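Local coordinates for protein putative secreted endoglycosylceramidase (Rhodococcus hoagii, PDB 6JYZ) that probably hydrolyses O-glycosidic bonds as a secreted family 5 glycoside hydrolase, an endogalactosylceramidase thought to cleave galactosylceramide-type glycolipids, at residues 36-44 with 409-419. Sequence-based numbering, arbitrary orientation.
Sequences DGRTVLLRG and YPRAAPGLTEV. With IPA (isopropyl alcohol), chain C; EDO (1,2-ethanediol), chain F.
A short antiparallel pairing joins the start of strand 38-47, which runs on into the catalytic barrel, to the C-terminal beta domain: Thr39 and Ala413 form a hydrogen-bonded pair, Thr39 N reaching Ala413 O at 2.9 Å and Ala413 N returning to Thr39 O. Beyond it, Leu41 N bonds to Arg411 O at 3.0 Å, from above the carbonyl plane. On the face shared by Val40 and Ala412, the Ala412 methyl sits 3.6 Å from Arg38 CZ, over the centre of the guanidinium, whose NE and NH1 form salt bridges with Asp34 and Glu433. On the other face Thr39 crosses Leu416 at about a right angle, CG2 meeting CD2 at 3.9 Å. Thr39 OG1 lies opposite the carbonyl carbon and beside the backbone N (chi1 -58°), and there binds two waters, one bridging to Gly415 N, the other to Leu416 O. Strand 38-47 also pairs in parallel with strands 81-86 and 356-359 of the (beta/alpha)8 barrel characteristic of family 5, while Arg411 and Ala412 form a classic beta bulge opposite Glu433. Arg411 NE and NH2 both bond to O2 of an isopropanol probably from the crystallisation liquor, NE at 2.8 Å, and NH2 also reaches Gly117 O; an alanine here would probably leave that carbonyl without this donor and the alcohol held less firmly. Further along, Leu41 CD1 packs 4.0 Å from Pro410 CG, and Arg43 CB and CD lie over one face of the Tyr409 ring, CD offset toward its rim, while the guanidinium plane is turned 21° from the ring.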
# COMPACT_ATOMS: atom_id res chain seq x y z
N ASP A 36 1.05 4.24 23.42
CA ASP A 36 0.48 5.19 24.38
C ASP A 36 -1.05 4.93 24.43
O ASP A 36 -1.80 5.66 25.12
CB ASP A 36 0.77 6.64 23.96
CG ASP A 36 2.18 7.07 23.56
OD1 ASP A 36 3.11 6.66 24.29
OD2 ASP A 36 2.34 7.88 22.51
N GLY A 37 -1.58 3.95 23.69
CA GLY A 37 -2.98 3.58 23.70
C GLY A 37 -3.85 4.35 22.69
O GLY A 37 -5.05 4.07 22.68
N ARG A 38 -3.30 5.24 21.90
CA ARG A 38 -4.13 6.02 20.99
C ARG A 38 -4.47 5.24 19.73
O ARG A 38 -3.66 4.44 19.26
CB ARG A 38 -3.38 7.26 20.55
CG ARG A 38 -3.02 8.05 21.82
CD ARG A 38 -2.28 9.32 21.52
NE ARG A 38 -1.08 9.08 20.76
CZ ARG A 38 -0.43 10.05 20.17
NH1 ARG A 38 -0.86 11.31 20.27
NH2 ARG A 38 0.65 9.81 19.43
N THR A 39 -5.69 5.37 19.26
CA THR A 39 -6.09 4.82 17.98
C THR A 39 -5.45 5.63 16.87
O THR A 39 -5.54 6.88 16.85
CB THR A 39 -7.61 4.91 17.85
OG1 THR A 39 -8.18 4.19 18.94
CG2 THR A 39 -8.08 4.32 16.55
N VAL A 40 -4.79 4.96 15.91
CA VAL A 40 -4.06 5.63 14.87
C VAL A 40 -4.72 5.41 13.53
O VAL A 40 -4.89 4.24 13.14
CB VAL A 40 -2.57 5.19 14.91
CG1 VAL A 40 -1.83 5.80 13.72
CG2 VAL A 40 -1.93 5.64 16.23
N LEU A 41 -4.95 6.45 12.75
CA LEU A 41 -5.39 6.32 11.38
C LEU A 41 -4.20 6.63 10.50
O LEU A 41 -3.65 7.75 10.51
CB LEU A 41 -6.55 7.31 11.09
CG LEU A 41 -7.87 7.06 11.84
CD1 LEU A 41 -8.88 8.10 11.43
CD2 LEU A 41 -8.41 5.64 11.56
N LEU A 42 -3.83 5.64 9.70
CA LEU A 42 -2.69 5.71 8.80
C LEU A 42 -3.22 5.97 7.41
O LEU A 42 -3.69 4.99 6.75
CB LEU A 42 -1.86 4.42 8.86
CG LEU A 42 -1.17 4.13 10.20
CD1 LEU A 42 -0.58 2.73 10.13
CD2 LEU A 42 -0.11 5.21 10.47
N ARG A 43 -3.19 7.21 6.93
CA ARG A 43 -3.70 7.57 5.61
C ARG A 43 -2.61 8.20 4.81
O ARG A 43 -1.92 9.14 5.28
CB ARG A 43 -4.88 8.52 5.82
CG ARG A 43 -6.01 7.64 6.41
CD ARG A 43 -7.29 8.42 6.43
NE ARG A 43 -8.35 7.60 7.02
CZ ARG A 43 -9.50 8.18 7.24
NH1 ARG A 43 -9.68 9.46 6.91
NH2 ARG A 43 -10.44 7.49 7.86
N GLY A 44 -2.44 7.76 3.57
CA GLY A 44 -1.34 8.30 2.77
C GLY A 44 -1.37 7.72 1.37
O GLY A 44 -2.45 7.47 0.81
N TYR A 409 -8.57 14.76 9.32
CA TYR A 409 -8.78 13.52 10.05
C TYR A 409 -7.97 13.52 11.33
O TYR A 409 -6.92 14.18 11.38
CB TYR A 409 -8.42 12.25 9.21
CG TYR A 409 -6.94 12.04 8.93
CD1 TYR A 409 -6.26 12.88 8.07
CD2 TYR A 409 -6.25 11.03 9.58
CE1 TYR A 409 -4.89 12.73 7.84
CE2 TYR A 409 -4.89 10.85 9.33
CZ TYR A 409 -4.22 11.72 8.49
OH TYR A 409 -2.86 11.51 8.26
N PRO A 410 -8.34 12.73 12.31
CA PRO A 410 -7.51 12.53 13.51
C PRO A 410 -6.41 11.51 13.20
O PRO A 410 -6.71 10.34 12.86
CB PRO A 410 -8.49 12.00 14.57
CG PRO A 410 -9.56 11.27 13.73
CD PRO A 410 -9.67 12.05 12.44
N ARG A 411 -5.17 11.92 13.30
CA ARG A 411 -4.03 11.01 13.17
C ARG A 411 -3.96 10.03 14.32
O ARG A 411 -3.72 8.81 14.15
CB ARG A 411 -2.72 11.80 13.09
CG ARG A 411 -2.62 12.73 11.88
CD ARG A 411 -1.47 13.74 12.14
NE ARG A 411 -0.17 13.13 12.42
CZ ARG A 411 0.86 13.02 11.58
NH1 ARG A 411 0.82 13.51 10.37
NH2 ARG A 411 1.91 12.37 12.04
N ALA A 412 -4.16 10.51 15.54
CA ALA A 412 -4.06 9.73 16.74
C ALA A 412 -5.04 10.27 17.77
O ALA A 412 -5.07 11.51 17.97
CB ALA A 412 -2.63 9.73 17.30
N ALA A 413 -5.83 9.40 18.37
CA ALA A 413 -6.83 9.89 19.32
C ALA A 413 -7.14 8.82 20.30
O ALA A 413 -7.36 7.65 19.89
CB ALA A 413 -8.06 10.30 18.61
N PRO A 414 -7.12 9.06 21.61
CA PRO A 414 -7.34 8.00 22.59
C PRO A 414 -8.80 7.56 22.62
O PRO A 414 -9.72 8.39 22.70
CB PRO A 414 -6.95 8.64 23.95
CG PRO A 414 -7.24 10.03 23.73
CD PRO A 414 -6.90 10.38 22.26
N GLY A 415 -9.09 6.28 22.55
CA GLY A 415 -10.46 5.80 22.63
C GLY A 415 -11.31 6.40 21.53
O GLY A 415 -12.49 6.65 21.77
N LEU A 416 -10.83 6.56 20.29
CA LEU A 416 -11.63 7.08 19.20
C LEU A 416 -12.88 6.23 19.02
O LEU A 416 -12.78 5.00 18.97
CB LEU A 416 -10.78 7.02 17.94
CG LEU A 416 -11.38 7.61 16.70
CD1 LEU A 416 -11.56 9.14 16.79
CD2 LEU A 416 -10.48 7.26 15.51
N THR A 417 -14.04 6.87 18.87
CA THR A 417 -15.29 6.15 18.63
C THR A 417 -15.93 6.51 17.32
O THR A 417 -16.66 5.63 16.79
CB THR A 417 -16.28 6.27 19.79
OG1 THR A 417 -16.54 7.66 19.94
CG2 THR A 417 -15.77 5.66 21.09
N GLU A 418 -15.79 7.71 16.79
CA GLU A 418 -16.49 8.07 15.59
C GLU A 418 -15.66 9.08 14.84
O GLU A 418 -15.07 10.00 15.44
CB GLU A 418 -17.82 8.74 15.95
CG GLU A 418 -18.88 7.82 16.47
CD GLU A 418 -20.25 8.47 16.71
OE1 GLU A 418 -20.55 9.49 16.05
OE2 GLU A 418 -21.00 7.92 17.56
N VAL A 419 -15.64 8.97 13.54
CA VAL A 419 -15.01 9.88 12.64
C VAL A 419 -15.98 10.22 11.53
O VAL A 419 -16.51 9.28 10.89
CB VAL A 419 -13.72 9.26 12.01
CG1 VAL A 419 -13.04 10.25 11.11
CG2 VAL A 419 -12.79 8.79 13.10
C1 IPA C . 0.08 9.40 14.37
C2 IPA C . 0.75 10.43 15.28
C3 IPA C . 2.24 10.28 15.38
O2 IPA C . 0.55 11.75 14.75
C1 EDO F . -18.68 12.35 14.77
O1 EDO F . -19.21 11.79 15.97
C2 EDO F . -18.63 13.80 14.95
O2 EDO F . -19.75 14.39 15.58
O HOH W 1 -7.52 4.10 21.60
O HOH W 2 -10.68 3.25 18.56
O HOH W 3 -7.20 8.73 15.25